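Local coordinates for protein sialidase B (Streptococcus pneumoniae serotype 4, PDB 4XJW) that cleaves terminal sialic acids joined by alpha-2,3, alpha-2,6 or alpha-2,8 linkages from oligosaccharides, glycoproteins and glycolipids, and is an intramolecular trans-sialidase, at residues Phe195-Arg207 with Asp262-Asn274. The protein carries 1 engineered substitution. Sequence-based numbering, arbitrary orientation.
Sequences FQSGDSTQANYFR and DYEEQLVYWPRDN
The hydroxyl of Tyr205 receives the backbone N-H of Trp270 at the edge of its ring, OH to N 2.8 Å and nearly straight at 170°. A water accepts from the same OH at 2.6 Å and donates to Trp270 O, linking the hydroxyl to that carbonyl as well; CZ of the phenol also packs on Trp270 CB. One residue earlier, the amide of Asn204 bridges the two segments. With CG anti to the backbone N (chi1 -158°), its ND2 gives a bent bond to Val268 O, 3.1 Å long and arriving from above the carbonyl plane, while OD1 accepts from Ser197 OG at 2.8 Å. A second water joins the backbones, accepting from Asn204 N and Val268 N and donating to Gln266 O. Leu267 lays its methyls against the loop backbone, CD1 3.5 Å from Ala203 C and CD2 beside Gly198 CA. Glu265 turns its carboxylate to a salt bridge with Lys259, and Gln266 OE1 accepts from Val386 N in strand 377-387. The contact thus ties the loop between strands 255-256 and 286-294 to the start of strand 205-213, which carries Arg207, probably substrate-binding, and pairs with strand 219-226 in a four-stranded antiparallel blade of the sialidase beta-propeller.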
# COMPACT_ATOMS: atom_id res chain seq x y z
N PHE A 195 3.61 2.45 -8.80
CA PHE A 195 2.57 3.44 -8.57
C PHE A 195 3.17 4.54 -7.70
O PHE A 195 3.95 4.25 -6.79
CB PHE A 195 1.39 2.78 -7.85
CG PHE A 195 0.85 1.58 -8.57
CD1 PHE A 195 -0.04 1.73 -9.63
CD2 PHE A 195 1.25 0.29 -8.20
CE1 PHE A 195 -0.54 0.63 -10.33
CE2 PHE A 195 0.75 -0.83 -8.89
CZ PHE A 195 -0.15 -0.66 -9.94
N GLN A 196 2.84 5.79 -7.99
CA GLN A 196 3.44 6.87 -7.20
C GLN A 196 2.58 8.11 -7.21
O GLN A 196 1.80 8.31 -8.13
CB GLN A 196 4.85 7.19 -7.70
CG GLN A 196 4.90 7.66 -9.14
CD GLN A 196 6.21 7.31 -9.81
OE1 GLN A 196 7.25 7.89 -9.51
NE2 GLN A 196 6.18 6.34 -10.72
N SER A 197 2.72 8.94 -6.19
CA SER A 197 1.97 10.20 -6.11
C SER A 197 2.14 11.07 -7.35
O SER A 197 3.26 11.30 -7.80
CB SER A 197 2.42 11.00 -4.89
OG SER A 197 2.17 10.28 -3.71
N GLY A 198 1.03 11.54 -7.90
CA GLY A 198 1.09 12.43 -9.04
C GLY A 198 1.03 11.72 -10.38
O GLY A 198 1.05 12.35 -11.45
N ASP A 199 0.97 10.39 -10.33
CA ASP A 199 0.76 9.62 -11.56
C ASP A 199 -0.67 9.71 -12.08
O ASP A 199 -1.49 10.48 -11.57
CB ASP A 199 1.26 8.17 -11.41
CG ASP A 199 0.38 7.30 -10.51
OD1 ASP A 199 -0.73 7.70 -10.13
OD2 ASP A 199 0.83 6.15 -10.20
N SER A 200 -0.96 8.92 -13.11
CA SER A 200 -2.27 8.95 -13.77
C SER A 200 -3.47 8.65 -12.86
O SER A 200 -4.60 9.00 -13.21
CB SER A 200 -2.27 7.94 -14.91
OG SER A 200 -1.96 6.65 -14.42
N THR A 201 -3.24 7.99 -11.73
CA THR A 201 -4.35 7.66 -10.82
C THR A 201 -4.83 8.88 -10.05
O THR A 201 -5.99 8.95 -9.66
CB THR A 201 -4.00 6.56 -9.79
OG1 THR A 201 -3.04 7.04 -8.84
CG2 THR A 201 -3.47 5.31 -10.48
N GLN A 202 -3.92 9.84 -9.86
CA GLN A 202 -4.14 11.01 -9.01
C GLN A 202 -4.49 10.67 -7.56
O GLN A 202 -4.97 11.52 -6.81
CB GLN A 202 -5.15 11.97 -9.64
CG GLN A 202 -4.62 12.63 -10.90
CD GLN A 202 -3.46 13.59 -10.63
OE1 GLN A 202 -2.30 13.29 -10.92
NE2 GLN A 202 -3.79 14.76 -10.11
N ALA A 203 -4.22 9.43 -7.16
CA ALA A 203 -4.28 9.13 -5.74
C ALA A 203 -2.95 9.45 -5.12
O ALA A 203 -1.89 9.17 -5.69
CB ALA A 203 -4.63 7.67 -5.51
N ASN A 204 -2.98 10.03 -3.93
CA ASN A 204 -1.74 10.34 -3.24
C ASN A 204 -1.24 9.17 -2.41
O ASN A 204 -0.12 9.21 -1.91
CB ASN A 204 -1.93 11.59 -2.36
CG ASN A 204 -0.61 12.28 -2.02
OD1 ASN A 204 0.36 12.23 -2.77
ND2 ASN A 204 -0.59 12.95 -0.86
N TYR A 205 -2.06 8.12 -2.28
CA TYR A 205 -1.72 6.98 -1.40
C TYR A 205 -2.00 5.66 -2.09
O TYR A 205 -2.89 5.58 -2.94
CB TYR A 205 -2.48 7.07 -0.07
CG TYR A 205 -2.31 8.44 0.56
CD1 TYR A 205 -1.16 8.74 1.31
CD2 TYR A 205 -3.23 9.44 0.32
CE1 TYR A 205 -0.98 10.01 1.84
CE2 TYR A 205 -3.06 10.71 0.84
CZ TYR A 205 -1.93 10.99 1.59
OH TYR A 205 -1.77 12.25 2.08
N PHE A 206 -1.24 4.63 -1.73
CA PHE A 206 -1.42 3.30 -2.31
C PHE A 206 -1.27 2.27 -1.22
O PHE A 206 -0.48 2.45 -0.29
CB PHE A 206 -0.39 3.03 -3.42
CG PHE A 206 -0.50 3.99 -4.55
CD1 PHE A 206 -1.43 3.77 -5.56
CD2 PHE A 206 0.27 5.14 -4.57
CE1 PHE A 206 -1.57 4.68 -6.58
CE2 PHE A 206 0.15 6.04 -5.61
CZ PHE A 206 -0.78 5.82 -6.61
N ARG A 207 -2.03 1.18 -1.34
CA ARG A 207 -1.96 0.08 -0.39
C ARG A 207 -2.35 -1.19 -1.12
O ARG A 207 -2.96 -1.15 -2.20
CB ARG A 207 -2.90 0.26 0.83
CG ARG A 207 -2.35 1.14 1.98
CD ARG A 207 -2.74 0.58 3.37
NE ARG A 207 -2.15 -0.72 3.69
CZ ARG A 207 -2.52 -1.49 4.71
NH1 ARG A 207 -3.51 -1.09 5.52
NH2 ARG A 207 -1.92 -2.67 4.94
N ASP A 262 -18.40 8.92 -8.40
CA ASP A 262 -19.22 9.72 -7.50
C ASP A 262 -18.40 10.79 -6.77
O ASP A 262 -18.92 11.86 -6.44
CB ASP A 262 -20.01 8.84 -6.52
CG ASP A 262 -19.16 7.79 -5.80
OD1 ASP A 262 -18.26 7.19 -6.43
OD2 ASP A 262 -19.44 7.52 -4.61
N TYR A 263 -17.12 10.51 -6.53
CA TYR A 263 -16.18 11.50 -6.03
C TYR A 263 -15.04 11.72 -7.01
O TYR A 263 -14.61 10.78 -7.69
CB TYR A 263 -15.62 11.06 -4.68
CG TYR A 263 -16.52 11.38 -3.51
CD1 TYR A 263 -17.80 10.84 -3.43
CD2 TYR A 263 -16.09 12.20 -2.49
CE1 TYR A 263 -18.64 11.11 -2.36
CE2 TYR A 263 -16.92 12.48 -1.39
CZ TYR A 263 -18.19 11.93 -1.35
OH TYR A 263 -19.03 12.21 -0.29
N GLU A 264 -14.58 12.97 -7.10
CA GLU A 264 -13.45 13.34 -7.96
C GLU A 264 -12.16 12.61 -7.55
O GLU A 264 -11.93 12.36 -6.37
CB GLU A 264 -13.24 14.87 -7.90
CG GLU A 264 -12.07 15.40 -8.73
CD GLU A 264 -11.68 16.84 -8.39
OE1 GLU A 264 -12.16 17.38 -7.37
OE2 GLU A 264 -10.89 17.43 -9.15
N GLU A 265 -11.33 12.28 -8.53
CA GLU A 265 -10.00 11.75 -8.24
C GLU A 265 -9.09 12.92 -7.86
O GLU A 265 -8.60 13.64 -8.73
CB GLU A 265 -9.45 11.02 -9.46
CG GLU A 265 -10.24 9.77 -9.85
CD GLU A 265 -10.30 9.57 -11.36
OE1 GLU A 265 -9.55 10.26 -12.09
OE2 GLU A 265 -11.11 8.74 -11.82
N GLN A 266 -8.88 13.11 -6.56
CA GLN A 266 -8.11 14.24 -6.06
C GLN A 266 -6.83 13.79 -5.39
O GLN A 266 -6.84 12.87 -4.57
CB GLN A 266 -8.90 15.01 -5.01
CG GLN A 266 -9.96 15.94 -5.53
CD GLN A 266 -10.78 16.51 -4.40
OE1 GLN A 266 -11.81 15.94 -4.04
NE2 GLN A 266 -10.33 17.62 -3.83
N LEU A 267 -5.74 14.47 -5.72
CA LEU A 267 -4.46 14.29 -5.06
C LEU A 267 -4.47 15.19 -3.83
O LEU A 267 -4.26 16.40 -3.93
CB LEU A 267 -3.33 14.66 -6.04
CG LEU A 267 -1.90 14.17 -5.80
CD1 LEU A 267 -1.82 12.68 -5.93
CD2 LEU A 267 -0.93 14.83 -6.80
N VAL A 268 -4.75 14.60 -2.66
CA VAL A 268 -4.93 15.38 -1.44
C VAL A 268 -3.85 15.03 -0.43
O VAL A 268 -3.52 13.85 -0.24
CB VAL A 268 -6.31 15.11 -0.79
CG1 VAL A 268 -6.55 16.05 0.38
CG2 VAL A 268 -7.41 15.26 -1.82
N TYR A 269 -3.29 16.04 0.20
CA TYR A 269 -2.44 15.83 1.36
C TYR A 269 -3.35 15.56 2.56
O TYR A 269 -4.01 16.47 3.05
CB TYR A 269 -1.58 17.05 1.65
CG TYR A 269 -0.87 16.94 2.97
CD1 TYR A 269 0.29 16.18 3.10
CD2 TYR A 269 -1.40 17.55 4.11
CE1 TYR A 269 0.92 16.05 4.33
CE2 TYR A 269 -0.77 17.42 5.34
CZ TYR A 269 0.39 16.68 5.44
OH TYR A 269 1.01 16.56 6.66
N TRP A 270 -3.39 14.32 3.02
CA TRP A 270 -4.24 13.97 4.15
C TRP A 270 -3.52 14.32 5.44
O TRP A 270 -2.34 14.00 5.60
CB TRP A 270 -4.59 12.48 4.12
CG TRP A 270 -6.02 12.22 4.50
CD1 TRP A 270 -6.48 11.68 5.68
CD2 TRP A 270 -7.17 12.58 3.74
NE1 TRP A 270 -7.85 11.65 5.66
CE2 TRP A 270 -8.30 12.19 4.48
CE3 TRP A 270 -7.36 13.16 2.48
CZ2 TRP A 270 -9.61 12.37 4.01
CZ3 TRP A 270 -8.64 13.33 2.01
CH2 TRP A 270 -9.75 12.95 2.77
N PRO A 271 -4.23 14.98 6.37
CA PRO A 271 -3.59 15.43 7.61
C PRO A 271 -3.05 14.28 8.48
O PRO A 271 -3.70 13.22 8.59
CB PRO A 271 -4.72 16.20 8.33
CG PRO A 271 -5.99 15.66 7.74
CD PRO A 271 -5.66 15.32 6.30
N ARG A 272 -1.88 14.51 9.06
CA ARG A 272 -1.20 13.52 9.90
C ARG A 272 -1.20 13.89 11.39
O ARG A 272 -0.65 13.16 12.22
CB ARG A 272 0.23 13.29 9.41
CG ARG A 272 0.35 13.07 7.89
CD ARG A 272 1.68 12.42 7.48
NE ARG A 272 1.72 11.07 8.02
CZ ARG A 272 2.38 10.73 9.12
NH1 ARG A 272 3.14 11.62 9.74
NH2 ARG A 272 2.30 9.50 9.60
N ASP A 273 -1.79 15.02 11.75
CA ASP A 273 -1.85 15.41 13.17
C ASP A 273 -2.84 14.58 13.97
O ASP A 273 -3.72 13.94 13.40
CB ASP A 273 -2.22 16.87 13.28
CG ASP A 273 -3.60 17.13 12.75
OD1 ASP A 273 -3.72 17.27 11.51
OD2 ASP A 273 -4.56 17.17 13.56
N ASN A 274 -2.74 14.62 15.30
CA ASN A 274 -3.60 13.79 16.13
C ASN A 274 -5.05 14.24 16.28
O ASN A 274 -5.87 13.51 16.83
CB ASN A 274 -2.98 13.56 17.52
CG ASN A 274 -1.75 12.67 17.48
OD1 ASN A 274 -1.55 11.90 16.53
ND2 ASN A 274 -0.91 12.78 18.50
O HOH W 1 -5.28 11.56 -2.83
O HOH W 2 -0.36 12.69 4.24